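Local coordinates for ATP-dependent DNA helicase (Mycobacterium smegmatis, PDB 5V9X), which unwinds RNA:DNA hybrids while tracking 3'-to-5' along a single DNA strand, a movement presumably powered by ATP hydrolysis, at residues A[166-171]-A[199-204]; A[464-469]-A[543-548]; A[172-177]-A[206-211]. All coordinates share one frame; numbering follows the deposited sequence.

Single-stranded DNA of chain B runs past all three contacts, whose centres lie about 9 to 10 Å apart. Contacts 1 and 3 are successive levels of one interface, in which helix 167-174 packs on helix 200-213 within the DEAD/DEAH box helicase region. Contact 2 belongs to the winged-helix region and meets contact 1 where His204 NE2 lies 2.7 Å from Gln466 OE1, a probable hydrogen bond. His467 joins it to contact 3, with ND1 3.2 Å from Arg211 NH1. The nucleotides touched run from DG9 through DC10 and DG11 to DG12 and DA13, so the contacts back the path of the DNA, whereas AMP-PNP occupies a separate pocket.

Contact 1 (A[166-171]-A[199-204]); sequences TPESLF and TKRGAH. With nucleotides of chain B.
Glu168 and Phe171 meet Arg201 and His204 where helix 167-171 and helix 200-204 run in roughly the same direction, their axes 10.4 Å apart at closest approach and inclined at 35°. The guanidinium of Arg201 forms a side-on salt bridge with the Glu168 carboxylate, one nitrogen to each oxygen. NE reaches the syn lone pair of Glu168 OE2 at 2.8 Å, while NH2 makes a straighter bond of 3.3 Å to Glu168 OE1, which lies close to the guanidinium plane. The arginine stretches out from CG to NE, whereas the glutamate bends at chi2 (73°) and brings its carboxylate round to meet it. NH2 has a second acceptor in Pro105 O, which restrains the group further; Pro167 CD also approaches this nitrogen.

Thr166, Pro167 and Glu168 match the TPE form of motif Ib, which binds the nucleic-acid backbone in superfamily 2 helicases, and the structure is consistent with that role. Thr166 is the N-cap: its OG1 accepts from Ser169 N at 3.1 Å and also points to OP1 of DC10 of chain B, at a separation too short to be taken literally. Ser169 OG donates to the same phosphate oxygen at 2.6 Å, so two hydroxyls converge on one phosphate oxygen. The Glu168 and Arg201 side chains pass close to the sugars of DC10 and DG9 of chain B, respectively.

One turn further on, His204 comes over a face of Phe171. Its CE1 stands 3.2 Å above the phenyl plane, displaced toward the rim beside CG and CD1, and the two rings are oblique, with centroids 4.4 Å apart. His204 NE2 bonds to Gln466 OE1, and His467 sets its ring edge-to-face with both aromatic residues.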
loop_
_atom_site.group_PDB
_atom_site.type_symbol
_atom_site.label_atom_id
_atom_site.label_comp_id
_atom_site.label_asym_id
_atom_site.label_seq_id
_atom_site.Cartn_x
_atom_site.Cartn_y
_atom_site.Cartn_z
ATOM N N THR A 166 2.599 0.027 -16.456
ATOM C CA THR A 166 1.896 -0.006 -15.185
ATOM C C THR A 166 0.524 -0.650 -15.354
ATOM O O THR A 166 0.043 -0.831 -16.479
ATOM C CB THR A 166 1.738 1.417 -14.630
ATOM O OG1 THR A 166 0.975 2.210 -15.547
ATOM C CG2 THR A 166 3.099 2.060 -14.406
ATOM N N PRO A 167 -0.136 -1.028 -14.253
ATOM C CA PRO A 167 -1.511 -1.536 -14.387
ATOM C C PRO A 167 -2.457 -0.509 -14.978
ATOM O O PRO A 167 -3.282 -0.848 -15.836
ATOM C CB PRO A 167 -1.892 -1.902 -12.945
ATOM C CG PRO A 167 -0.593 -2.129 -12.254
ATOM C CD PRO A 167 0.360 -1.153 -12.869
ATOM N N GLU A 168 -2.350 0.748 -14.546
ATOM C CA GLU A 168 -3.203 1.803 -15.083
ATOM C C GLU A 168 -2.984 1.978 -16.581
ATOM O O GLU A 168 -3.945 2.090 -17.351
ATOM C CB GLU A 168 -2.939 3.118 -14.343
ATOM C CG GLU A 168 -3.463 3.173 -12.911
ATOM C CD GLU A 168 -2.651 2.331 -11.938
ATOM O OE1 GLU A 168 -1.549 1.870 -12.311
ATOM O OE2 GLU A 168 -3.118 2.130 -10.796
ATOM N N SER A 169 -1.723 2.001 -17.016
ATOM C CA SER A 169 -1.446 2.219 -18.432
ATOM C C SER A 169 -1.795 0.994 -19.267
ATOM O O SER A 169 -2.233 1.130 -20.415
ATOM C CB SER A 169 0.015 2.610 -18.632
ATOM O OG SER A 169 0.209 3.986 -18.356
ATOM N N LEU A 170 -1.605 -0.208 -18.717
ATOM C CA LEU A 170 -2.087 -1.405 -19.400
ATOM C C LEU A 170 -3.585 -1.318 -19.645
ATOM O O LEU A 170 -4.078 -1.725 -20.704
ATOM C CB LEU A 170 -1.755 -2.657 -18.587
ATOM C CG LEU A 170 -2.249 -3.967 -19.208
ATOM C CD1 LEU A 170 -1.592 -4.190 -20.565
ATOM C CD2 LEU A 170 -2.000 -5.152 -18.284
ATOM N N PHE A 171 -4.321 -0.774 -18.675
ATOM C CA PHE A 171 -5.751 -0.547 -18.848
ATOM C C PHE A 171 -6.021 0.391 -20.019
ATOM O O PHE A 171 -6.950 0.167 -20.804
ATOM C CB PHE A 171 -6.326 0.013 -17.548
ATOM C CG PHE A 171 -7.809 0.253 -17.577
ATOM C CD1 PHE A 171 -8.698 -0.803 -17.456
ATOM C CD2 PHE A 171 -8.311 1.540 -17.676
ATOM C CE1 PHE A 171 -10.060 -0.580 -17.458
ATOM C CE2 PHE A 171 -9.671 1.768 -17.679
ATOM C CZ PHE A 171 -10.545 0.707 -17.569
ATOM N N THR A 199 -5.702 -5.102 -2.970
ATOM C CA THR A 199 -6.310 -3.804 -3.228
ATOM C C THR A 199 -7.181 -3.868 -4.473
ATOM O O THR A 199 -7.055 -4.773 -5.304
ATOM C CB THR A 199 -5.256 -2.703 -3.409
ATOM O OG1 THR A 199 -4.381 -3.050 -4.491
ATOM C CG2 THR A 199 -4.444 -2.520 -2.136
ATOM N N LYS A 200 -8.070 -2.877 -4.594
ATOM C CA LYS A 200 -8.855 -2.724 -5.812
ATOM C C LYS A 200 -7.984 -2.369 -7.007
ATOM O O LYS A 200 -8.421 -2.536 -8.150
ATOM C CB LYS A 200 -9.935 -1.660 -5.622
ATOM C CG LYS A 200 -10.965 -2.008 -4.569
ATOM C CD LYS A 200 -12.125 -1.030 -4.589
ATOM C CE LYS A 200 -13.041 -1.250 -3.397
ATOM N NZ LYS A 200 -14.240 -0.373 -3.443
ATOM N N ARG A 201 -6.769 -1.871 -6.771
ATOM C CA ARG A 201 -5.835 -1.670 -7.869
ATOM C C ARG A 201 -5.440 -3.002 -8.503
ATOM O O ARG A 201 -5.304 -3.096 -9.727
ATOM C CB ARG A 201 -4.602 -0.914 -7.371
ATOM C CG ARG A 201 -3.698 -0.392 -8.477
ATOM C CD ARG A 201 -2.482 0.308 -7.900
ATOM N NE ARG A 201 -1.575 0.775 -8.944
ATOM C CZ ARG A 201 -0.285 1.034 -8.751
ATOM N NH1 ARG A 201 0.255 0.861 -7.551
ATOM N NH2 ARG A 201 0.468 1.456 -9.759
ATOM N N GLY A 202 -5.259 -4.041 -7.682
ATOM C CA GLY A 202 -4.943 -5.360 -8.211
ATOM C C GLY A 202 -6.134 -6.035 -8.857
ATOM O O GLY A 202 -5.991 -6.743 -9.857
ATOM N N ALA A 203 -7.326 -5.833 -8.287
ATOM C CA ALA A 203 -8.540 -6.310 -8.938
ATOM C C ALA A 203 -8.710 -5.647 -10.297
ATOM O O ALA A 203 -9.072 -6.301 -11.283
ATOM C CB ALA A 203 -9.754 -6.044 -8.053
ATOM N N HIS A 204 -8.447 -4.342 -10.359
ATOM C CA HIS A 204 -8.329 -3.642 -11.632
ATOM C C HIS A 204 -7.309 -4.330 -12.532
ATOM O O HIS A 204 -7.565 -4.566 -13.719
ATOM C CB HIS A 204 -7.936 -2.188 -11.356
ATOM C CG HIS A 204 -8.189 -1.250 -12.493
ATOM N ND1 HIS A 204 -7.257 -1.005 -13.478
ATOM C CD2 HIS A 204 -9.252 -0.460 -12.775
ATOM C CE1 HIS A 204 -7.743 -0.120 -14.329
ATOM N NE2 HIS A 204 -8.953 0.226 -13.927
ATOM P P DC B 10 0.759 5.733 -14.958
ATOM O OP1 DC B 10 0.562 4.611 -15.904
ATOM O OP2 DC B 10 2.049 6.456 -14.920
ATOM O "O5'" DC B 10 -0.371 6.827 -15.214
ATOM C "C5'" DC B 10 -1.692 6.425 -15.498
ATOM C "C4'" DC B 10 -2.587 7.637 -15.633
ATOM O "O4'" DC B 10 -2.882 8.171 -14.322
ATOM C "C3'" DC B 10 -1.981 8.793 -16.438
ATOM O "O3'" DC B 10 -2.837 9.138 -17.499
ATOM C "C2'" DC B 10 -1.864 9.935 -15.424
ATOM C "C1'" DC B 10 -2.939 9.568 -14.419
ATOM N N1 DC B 10 -2.719 10.154 -13.071
ATOM C C2 DC B 10 -3.804 10.684 -12.368
ATOM O O2 DC B 10 -4.929 10.644 -12.884
ATOM N N3 DC B 10 -3.594 11.221 -11.140
ATOM C C4 DC B 10 -2.361 11.240 -10.624
ATOM N N4 DC B 10 -2.199 11.781 -9.412
ATOM C C5 DC B 10 -1.242 10.706 -11.330
ATOM C C6 DC B 10 -1.464 10.179 -12.537
ATOM P P DG B 9 3.976 6.006 -8.986
ATOM O OP1 DG B 9 5.152 5.305 -9.549
ATOM O OP2 DG B 9 4.084 7.422 -8.563
ATOM O "O5'" DG B 9 2.772 5.893 -10.020
ATOM C "C5'" DG B 9 2.250 4.614 -10.354
ATOM C "C4'" DG B 9 0.990 4.747 -11.185
ATOM O "O4'" DG B 9 -0.092 5.227 -10.348
ATOM C "C3'" DG B 9 1.094 5.717 -12.357
ATOM O "O3'" DG B 9 0.431 5.177 -13.487
ATOM C "C2'" DG B 9 0.400 6.976 -11.840
ATOM C "C1'" DG B 9 -0.646 6.404 -10.894
ATOM N N9 DG B 9 -0.977 7.298 -9.789
ATOM C C8 DG B 9 -0.115 7.788 -8.839
ATOM N N7 DG B 9 -0.692 8.564 -7.966
ATOM C C5 DG B 9 -2.023 8.589 -8.357
ATOM C C6 DG B 9 -3.123 9.265 -7.785
ATOM O O6 DG B 9 -3.140 10.000 -6.789
ATOM N N1 DG B 9 -4.300 9.023 -8.490
ATOM C C2 DG B 9 -4.398 8.225 -9.607
ATOM N N2 DG B 9 -5.621 8.111 -10.150
ATOM N N3 DG B 9 -3.370 7.584 -10.153
ATOM C C4 DG B 9 -2.217 7.813 -9.477
#

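Contact 2 (A[464-469]-A[543-548]); sequences LAQHTV and VTSGGA. With nucleotides of chain B.
A polar bridge, carried by Gln466, ties helix 461-471 to the loop that follows helix 538-543 at Ser545 and Gly547, within the winged-helix region and beside the bound DNA. Little surface is buried between the two segments, and the hold is chiefly a single hydrogen bond. With CG anti to the backbone N (chi1 178°) and the chain extended beyond it, Gln466 reaches straight across. Its NE2 donates to Gly547 O at 3.1 Å in a nearly linear bond; the acceptor lies in the plane of the glutamine amide, but the donor stands above the Gly547 carbonyl plane. Gln466 OE1 lies 3.3 Å from Ser545 OG and also packs on Gly547 CA. Both ends of the amide have further partners, OE1 in His204 NE2 and NE2 in Arg786 O, so its rotation is well defined.

The loop has bonds of its own. Ser545 OG accepts from Gly547 N at 3.2 Å, closing an ST turn, and is also bonded to Ala542 O. Gly546 and Gly547 both have positive phi, which suits glycine. Gly546 O accepts from N2 of DG9 of chain B at 3.2 Å, a contact to the base itself. Further back, Val543 CG2 packs 3.5 Å from C1' of DG11 of chain B, and Thr544 CG2 approaches the guanine of that nucleotide near C8.

On its other sides, helix 461-471 rests Leu464 and Ala465 on helix 497-508 and turns His467 to helix 200-213, while Leu464 also reaches helix 479-488.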
loop_
_atom_site.group_PDB
_atom_site.type_symbol
_atom_site.label_atom_id
_atom_site.label_comp_id
_atom_site.label_asym_id
_atom_site.label_seq_id
_atom_site.Cartn_x
_atom_site.Cartn_y
_atom_site.Cartn_z
ATOM N N LEU A 464 -15.520 -3.725 -11.328
ATOM C CA LEU A 464 -16.184 -4.395 -12.443
ATOM C C LEU A 464 -16.886 -3.391 -13.350
ATOM O O LEU A 464 -16.745 -3.443 -14.578
ATOM C CB LEU A 464 -17.182 -5.424 -11.908
ATOM C CG LEU A 464 -18.173 -6.023 -12.910
ATOM C CD1 LEU A 464 -17.455 -6.872 -13.945
ATOM C CD2 LEU A 464 -19.245 -6.835 -12.196
ATOM N N ALA A 465 -17.646 -2.466 -12.757
ATOM C CA ALA A 465 -18.391 -1.490 -13.548
ATOM C C ALA A 465 -17.464 -0.665 -14.431
ATOM O O ALA A 465 -17.791 -0.377 -15.589
ATOM C CB ALA A 465 -19.203 -0.581 -12.626
ATOM N N GLN A 466 -16.299 -0.281 -13.907
ATOM C CA GLN A 466 -15.359 0.510 -14.696
ATOM C C GLN A 466 -14.852 -0.279 -15.897
ATOM O O GLN A 466 -14.862 0.220 -17.029
ATOM C CB GLN A 466 -14.194 0.973 -13.819
ATOM C CG GLN A 466 -13.138 1.766 -14.572
ATOM C CD GLN A 466 -12.016 2.254 -13.676
ATOM O OE1 GLN A 466 -10.841 2.179 -14.038
ATOM N NE2 GLN A 466 -12.375 2.765 -12.503
ATOM N N HIS A 467 -14.405 -1.520 -15.670
ATOM C CA HIS A 467 -13.964 -2.358 -16.780
ATOM C C HIS A 467 -15.100 -2.612 -17.761
ATOM O O HIS A 467 -14.875 -2.688 -18.974
ATOM C CB HIS A 467 -13.404 -3.681 -16.255
ATOM C CG HIS A 467 -11.954 -3.623 -15.885
ATOM N ND1 HIS A 467 -10.952 -4.040 -16.734
ATOM C CD2 HIS A 467 -11.337 -3.197 -14.758
ATOM C CE1 HIS A 467 -9.779 -3.871 -16.149
ATOM N NE2 HIS A 467 -9.985 -3.361 -14.947
ATOM N N THR A 468 -16.330 -2.735 -17.254
ATOM C CA THR A 468 -17.467 -3.012 -18.127
ATOM C C THR A 468 -17.683 -1.885 -19.128
ATOM O O THR A 468 -18.014 -2.134 -20.293
ATOM C CB THR A 468 -18.727 -3.241 -17.293
ATOM O OG1 THR A 468 -18.517 -4.338 -16.395
ATOM C CG2 THR A 468 -19.905 -3.562 -18.193
ATOM N N VAL A 469 -17.497 -0.635 -18.698
ATOM C CA VAL A 469 -17.545 0.476 -19.640
ATOM C C VAL A 469 -16.374 0.398 -20.611
ATOM O O VAL A 469 -16.519 0.684 -21.806
ATOM C CB VAL A 469 -17.568 1.822 -18.889
ATOM C CG1 VAL A 469 -17.574 2.986 -19.874
ATOM C CG2 VAL A 469 -18.773 1.896 -17.966
ATOM N N VAL A 543 -10.843 6.124 -20.040
ATOM C CA VAL A 543 -9.407 6.376 -20.083
ATOM C C VAL A 543 -9.023 7.571 -19.212
ATOM O O VAL A 543 -7.885 7.650 -18.735
ATOM C CB VAL A 543 -8.939 6.554 -21.538
ATOM C CG1 VAL A 543 -9.236 5.298 -22.342
ATOM C CG2 VAL A 543 -9.607 7.759 -22.171
ATOM N N THR A 544 -9.941 8.505 -18.977
ATOM C CA THR A 544 -9.688 9.615 -18.070
ATOM C C THR A 544 -10.113 9.311 -16.637
ATOM O O THR A 544 -10.155 10.225 -15.807
ATOM C CB THR A 544 -10.393 10.882 -18.565
ATOM O OG1 THR A 544 -11.800 10.641 -18.682
ATOM C CG2 THR A 544 -9.834 11.309 -19.917
ATOM N N SER A 545 -10.415 8.046 -16.328
ATOM C CA SER A 545 -10.873 7.690 -14.989
ATOM C C SER A 545 -9.738 7.702 -13.975
ATOM O O SER A 545 -9.955 8.048 -12.808
ATOM C CB SER A 545 -11.526 6.309 -15.006
ATOM O OG SER A 545 -10.548 5.290 -15.125
ATOM N N GLY A 546 -8.533 7.321 -14.390
ATOM C CA GLY A 546 -7.413 7.219 -13.483
ATOM C C GLY A 546 -7.240 5.869 -12.825
ATOM O O GLY A 546 -6.267 5.682 -12.083
ATOM N N GLY A 547 -8.147 4.924 -13.063
ATOM C CA GLY A 547 -8.007 3.589 -12.518
ATOM C C GLY A 547 -8.721 3.381 -11.198
ATOM O O GLY A 547 -9.853 3.838 -11.017
ATOM N N ALA A 548 -8.065 2.691 -10.265
ATOM C CA ALA A 548 -8.675 2.357 -8.985
ATOM C C ALA A 548 -8.267 3.287 -7.852
ATOM O O ALA A 548 -8.991 3.370 -6.854
ATOM C CB ALA A 548 -8.330 0.916 -8.593
ATOM P P DG B 11 -2.219 9.587 -18.910
ATOM O OP1 DG B 11 -0.983 8.801 -19.125
ATOM O OP2 DG B 11 -2.188 11.065 -18.940
ATOM O "O5'" DG B 11 -3.317 9.123 -19.965
ATOM C "C5'" DG B 11 -4.598 9.720 -19.954
ATOM C "C4'" DG B 11 -5.471 9.088 -21.012
ATOM O "O4'" DG B 11 -6.651 9.895 -21.209
ATOM C "C3'" DG B 11 -4.806 8.939 -22.378
ATOM O "O3'" DG B 11 -4.883 7.590 -22.798
ATOM C "C2'" DG B 11 -5.597 9.877 -23.299
ATOM C "C1'" DG B 11 -6.932 10.004 -22.581
ATOM N N9 DG B 11 -7.591 11.287 -22.794
ATOM C C8 DG B 11 -8.801 11.511 -23.407
ATOM N N7 DG B 11 -9.139 12.771 -23.440
ATOM C C5 DG B 11 -8.090 13.421 -22.803
ATOM C C6 DG B 11 -7.894 14.796 -22.537
ATOM O O6 DG B 11 -8.635 15.746 -22.823
ATOM N N1 DG B 11 -6.693 15.027 -21.869
ATOM C C2 DG B 11 -5.796 14.049 -21.505
ATOM N N2 DG B 11 -4.691 14.461 -20.865
ATOM N N3 DG B 11 -5.968 12.758 -21.747
ATOM C C4 DG B 11 -7.132 12.519 -22.396
ATOM P P DG B 9 3.976 6.006 -8.986
ATOM O OP1 DG B 9 5.152 5.305 -9.549
ATOM O OP2 DG B 9 4.084 7.422 -8.563
ATOM O "O5'" DG B 9 2.772 5.893 -10.020
ATOM C "C5'" DG B 9 2.250 4.614 -10.354
ATOM C "C4'" DG B 9 0.990 4.747 -11.185
ATOM O "O4'" DG B 9 -0.092 5.227 -10.348
ATOM C "C3'" DG B 9 1.094 5.717 -12.357
ATOM O "O3'" DG B 9 0.431 5.177 -13.487
ATOM C "C2'" DG B 9 0.400 6.976 -11.840
ATOM C "C1'" DG B 9 -0.646 6.404 -10.894
ATOM N N9 DG B 9 -0.977 7.298 -9.789
ATOM C C8 DG B 9 -0.115 7.788 -8.839
ATOM N N7 DG B 9 -0.692 8.564 -7.966
ATOM C C5 DG B 9 -2.023 8.589 -8.357
ATOM C C6 DG B 9 -3.123 9.265 -7.785
ATOM O O6 DG B 9 -3.140 10.000 -6.789
ATOM N N1 DG B 9 -4.300 9.023 -8.490
ATOM C C2 DG B 9 -4.398 8.225 -9.607
ATOM N N2 DG B 9 -5.621 8.111 -10.150
ATOM N N3 DG B 9 -3.370 7.584 -10.153
ATOM C C4 DG B 9 -2.217 7.813 -9.477
#

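Contact 3 (A[172-177]-A[206-211]); sequences LMLTSA and ALSLER. With nucleotides of chain B.
The end of the helix begun by motif Ib, on the DNA-binding side of the first RecA-like domain, is held to helix 200-213 where Leu174 and Thr175 meet Ser208 and Arg211. Arg211 carries the polar part. Its chain bends at chi3 (54°), which turns the guanidinium toward the end of helix 167-174, and NH2 donates to Thr175 OG1 at 3.1 Å in a fairly straight bond, with the hydroxyl oxygen near the edge of the guanidinium and slightly tilted from its plane. The same hydroxyl is bonded to Phe171 O, in the last turn of helix 167-174, so it links the arginine to the helix backbone. Leu174 CB lies over one face of the guanidinium, 3.8 Å from NH2. The end of the leucine goes the other way along helix 200-213: CD1 packs against Ser208 CB and comes within 3.3 Å of Ser208 O. Ser208 OG is itself bonded to His204 O.

Just beyond, the chain turns to the DNA. Leu172 O accepts from Thr175 N and from Ser176 OG, the latter at 2.8 Å, and the two donors arrive from opposite faces of the carbonyl plane. Ala177 N then donates to OP1 of DA13 of chain B at 2.8 Å, while Leu172 CB lies 3.5 Å from OP1 of DG12 of chain B. Two successive phosphates are thus met by backbone and aliphatic atoms. Thr175 O bonds to Gln539 NE2, a link to helix 538-543 of the winged-helix region.

Helix 167-174 follows strand 162-165, and helix 200-213 comes after strand 187-191 and the short helix 194-197; such packing of neighbouring helices beside one parallel sheet is typical of the RecA-like fold of superfamily 2 helicases.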
loop_
_atom_site.group_PDB
_atom_site.type_symbol
_atom_site.label_atom_id
_atom_site.label_comp_id
_atom_site.label_asym_id
_atom_site.label_seq_id
_atom_site.Cartn_x
_atom_site.Cartn_y
_atom_site.Cartn_z
ATOM N N LEU A 172 -5.204 1.440 -20.162
ATOM C CA LEU A 172 -5.414 2.407 -21.234
ATOM C C LEU A 172 -5.172 1.782 -22.603
ATOM O O LEU A 172 -5.947 2.007 -23.539
ATOM C CB LEU A 172 -4.507 3.620 -21.031
ATOM C CG LEU A 172 -4.692 4.361 -19.704
ATOM C CD1 LEU A 172 -3.712 5.521 -19.579
ATOM C CD2 LEU A 172 -6.122 4.847 -19.563
ATOM N N MET A 173 -4.104 0.994 -22.738
ATOM C CA MET A 173 -3.814 0.370 -24.023
ATOM C C MET A 173 -4.893 -0.634 -24.404
ATOM O O MET A 173 -5.253 -0.755 -25.580
ATOM C CB MET A 173 -2.444 -0.299 -23.982
ATOM C CG MET A 173 -1.308 0.651 -23.658
ATOM S SD MET A 173 0.292 -0.155 -23.767
ATOM C CE MET A 173 0.305 -0.618 -25.501
ATOM N N LEU A 174 -5.420 -1.368 -23.421
ATOM C CA LEU A 174 -6.496 -2.314 -23.688
ATOM C C LEU A 174 -7.806 -1.618 -24.035
ATOM O O LEU A 174 -8.712 -2.260 -24.578
ATOM C CB LEU A 174 -6.696 -3.229 -22.481
ATOM C CG LEU A 174 -5.545 -4.189 -22.192
ATOM C CD1 LEU A 174 -5.676 -4.771 -20.794
ATOM C CD2 LEU A 174 -5.504 -5.291 -23.235
ATOM N N THR A 175 -7.927 -0.328 -23.735
ATOM C CA THR A 175 -9.127 0.451 -24.015
ATOM C C THR A 175 -8.860 1.466 -25.126
ATOM O O THR A 175 -9.343 2.599 -25.098
ATOM C CB THR A 175 -9.626 1.132 -22.742
ATOM O OG1 THR A 175 -9.514 0.215 -21.647
ATOM C CG2 THR A 175 -11.090 1.543 -22.876
ATOM N N SER A 176 -8.076 1.059 -26.118
ATOM C CA SER A 176 -7.744 1.912 -27.251
ATOM C C SER A 176 -7.211 1.023 -28.364
ATOM O O SER A 176 -7.114 -0.198 -28.217
ATOM C CB SER A 176 -6.730 2.992 -26.859
ATOM O OG SER A 176 -5.557 2.416 -26.309
ATOM N N ALA A 177 -6.864 1.650 -29.490
ATOM C CA ALA A 177 -6.302 0.918 -30.616
ATOM C C ALA A 177 -4.918 0.352 -30.321
ATOM O O ALA A 177 -4.413 -0.445 -31.118
ATOM C CB ALA A 177 -6.243 1.820 -31.848
ATOM N N ALA A 206 -6.282 -7.463 -12.178
ATOM C CA ALA A 206 -6.740 -8.822 -12.442
ATOM C C ALA A 206 -7.663 -8.871 -13.655
ATOM O O ALA A 206 -7.610 -9.817 -14.448
ATOM C CB ALA A 206 -7.443 -9.389 -11.211
ATOM N N LEU A 207 -8.514 -7.855 -13.818
ATOM C CA LEU A 207 -9.427 -7.832 -14.955
ATOM C C LEU A 207 -8.716 -7.427 -16.242
ATOM O O LEU A 207 -9.023 -7.963 -17.313
ATOM C CB LEU A 207 -10.600 -6.895 -14.671
ATOM C CG LEU A 207 -11.620 -7.405 -13.654
ATOM C CD1 LEU A 207 -12.744 -6.401 -13.470
ATOM C CD2 LEU A 207 -12.173 -8.756 -14.084
ATOM N N SER A 208 -7.778 -6.479 -16.160
ATOM C CA SER A 208 -6.988 -6.119 -17.335
ATOM C C SER A 208 -6.308 -7.343 -17.934
ATOM O O SER A 208 -6.315 -7.533 -19.156
ATOM C CB SER A 208 -5.948 -5.058 -16.967
ATOM O OG SER A 208 -6.554 -3.808 -16.694
ATOM N N LEU A 209 -5.731 -8.195 -17.081
ATOM C CA LEU A 209 -5.041 -9.382 -17.570
ATOM C C LEU A 209 -6.003 -10.376 -18.214
ATOM O O LEU A 209 -5.631 -11.054 -19.181
ATOM C CB LEU A 209 -4.269 -10.046 -16.431
ATOM C CG LEU A 209 -3.121 -9.225 -15.835
ATOM C CD1 LEU A 209 -2.438 -9.984 -14.703
ATOM C CD2 LEU A 209 -2.114 -8.832 -16.912
ATOM N N GLU A 210 -7.232 -10.485 -17.703
ATOM C CA GLU A 210 -8.205 -11.369 -18.340
ATOM C C GLU A 210 -8.674 -10.799 -19.673
ATOM O O GLU A 210 -8.899 -11.548 -20.631
ATOM C CB GLU A 210 -9.393 -11.615 -17.411
ATOM C CG GLU A 210 -9.093 -12.531 -16.233
ATOM C CD GLU A 210 -8.647 -13.923 -16.662
ATOM O OE1 GLU A 210 -7.828 -14.533 -15.939
ATOM O OE2 GLU A 210 -9.114 -14.409 -17.715
ATOM N N ARG A 211 -8.829 -9.475 -19.753
ATOM C CA ARG A 211 -9.122 -8.842 -21.035
ATOM C C ARG A 211 -7.983 -9.057 -22.024
ATOM O O ARG A 211 -8.214 -9.199 -23.230
ATOM C CB ARG A 211 -9.393 -7.352 -20.836
ATOM C CG ARG A 211 -10.670 -7.052 -20.072
ATOM C CD ARG A 211 -10.770 -5.579 -19.717
ATOM N NE ARG A 211 -10.634 -4.715 -20.886
ATOM C CZ ARG A 211 -10.569 -3.389 -20.827
ATOM N NH1 ARG A 211 -10.626 -2.773 -19.655
ATOM N NH2 ARG A 211 -10.443 -2.676 -21.937
ATOM P P DA B 13 -7.689 5.593 -29.650
ATOM O OP1 DA B 13 -8.135 4.183 -29.623
ATOM O OP2 DA B 13 -6.311 5.919 -30.079
ATOM O "O5'" DA B 13 -8.691 6.432 -30.562
ATOM C "C5'" DA B 13 -9.907 6.913 -30.009
ATOM C "C4'" DA B 13 -10.450 8.070 -30.824
ATOM O "O4'" DA B 13 -9.759 9.293 -30.457
ATOM C "C3'" DA B 13 -10.281 7.927 -32.333
ATOM O "O3'" DA B 13 -11.406 8.478 -32.994
ATOM C "C2'" DA B 13 -9.016 8.734 -32.609
ATOM C "C1'" DA B 13 -9.150 9.860 -31.599
ATOM N N9 DA B 13 -7.872 10.431 -31.199
ATOM C C8 DA B 13 -6.636 9.863 -31.341
ATOM N N7 DA B 13 -5.657 10.608 -30.884
ATOM C C5 DA B 13 -6.296 11.740 -30.410
ATOM C C6 DA B 13 -5.817 12.915 -29.798
ATOM N N6 DA B 13 -4.521 13.143 -29.556
ATOM N N1 DA B 13 -6.723 13.851 -29.446
ATOM C C2 DA B 13 -8.019 13.619 -29.690
ATOM N N3 DA B 13 -8.587 12.556 -30.256
ATOM C C4 DA B 13 -7.662 11.646 -30.596
ATOM P P DG B 12 -3.996 7.070 -24.031
ATOM O OP1 DG B 12 -3.598 5.672 -23.758
ATOM O OP2 DG B 12 -2.967 8.094 -24.321
ATOM O "O5'" DG B 12 -5.033 7.049 -25.235
ATOM C "C5'" DG B 12 -6.307 6.478 -25.037
ATOM C "C4'" DG B 12 -7.295 7.039 -26.030
ATOM O "O4'" DG B 12 -7.434 8.460 -25.812
ATOM C "C3'" DG B 12 -6.894 6.853 -27.492
ATOM O "O3'" DG B 12 -7.937 6.204 -28.186
ATOM C "C2'" DG B 12 -6.653 8.275 -28.011
ATOM C "C1'" DG B 12 -7.449 9.135 -27.042
ATOM N N9 DG B 12 -6.866 10.455 -26.830
ATOM C C8 DG B 12 -5.531 10.756 -26.699
ATOM N N7 DG B 12 -5.301 12.026 -26.509
ATOM C C5 DG B 12 -6.565 12.604 -26.509
ATOM C C6 DG B 12 -6.948 13.956 -26.344
ATOM O O6 DG B 12 -6.222 14.943 -26.162
ATOM N N1 DG B 12 -8.331 14.112 -26.413
ATOM C C2 DG B 12 -9.229 13.089 -26.613
ATOM N N2 DG B 12 -10.525 13.435 -26.649
ATOM N N3 DG B 12 -8.883 11.817 -26.767
ATOM C C4 DG B 12 -7.539 11.649 -26.704
#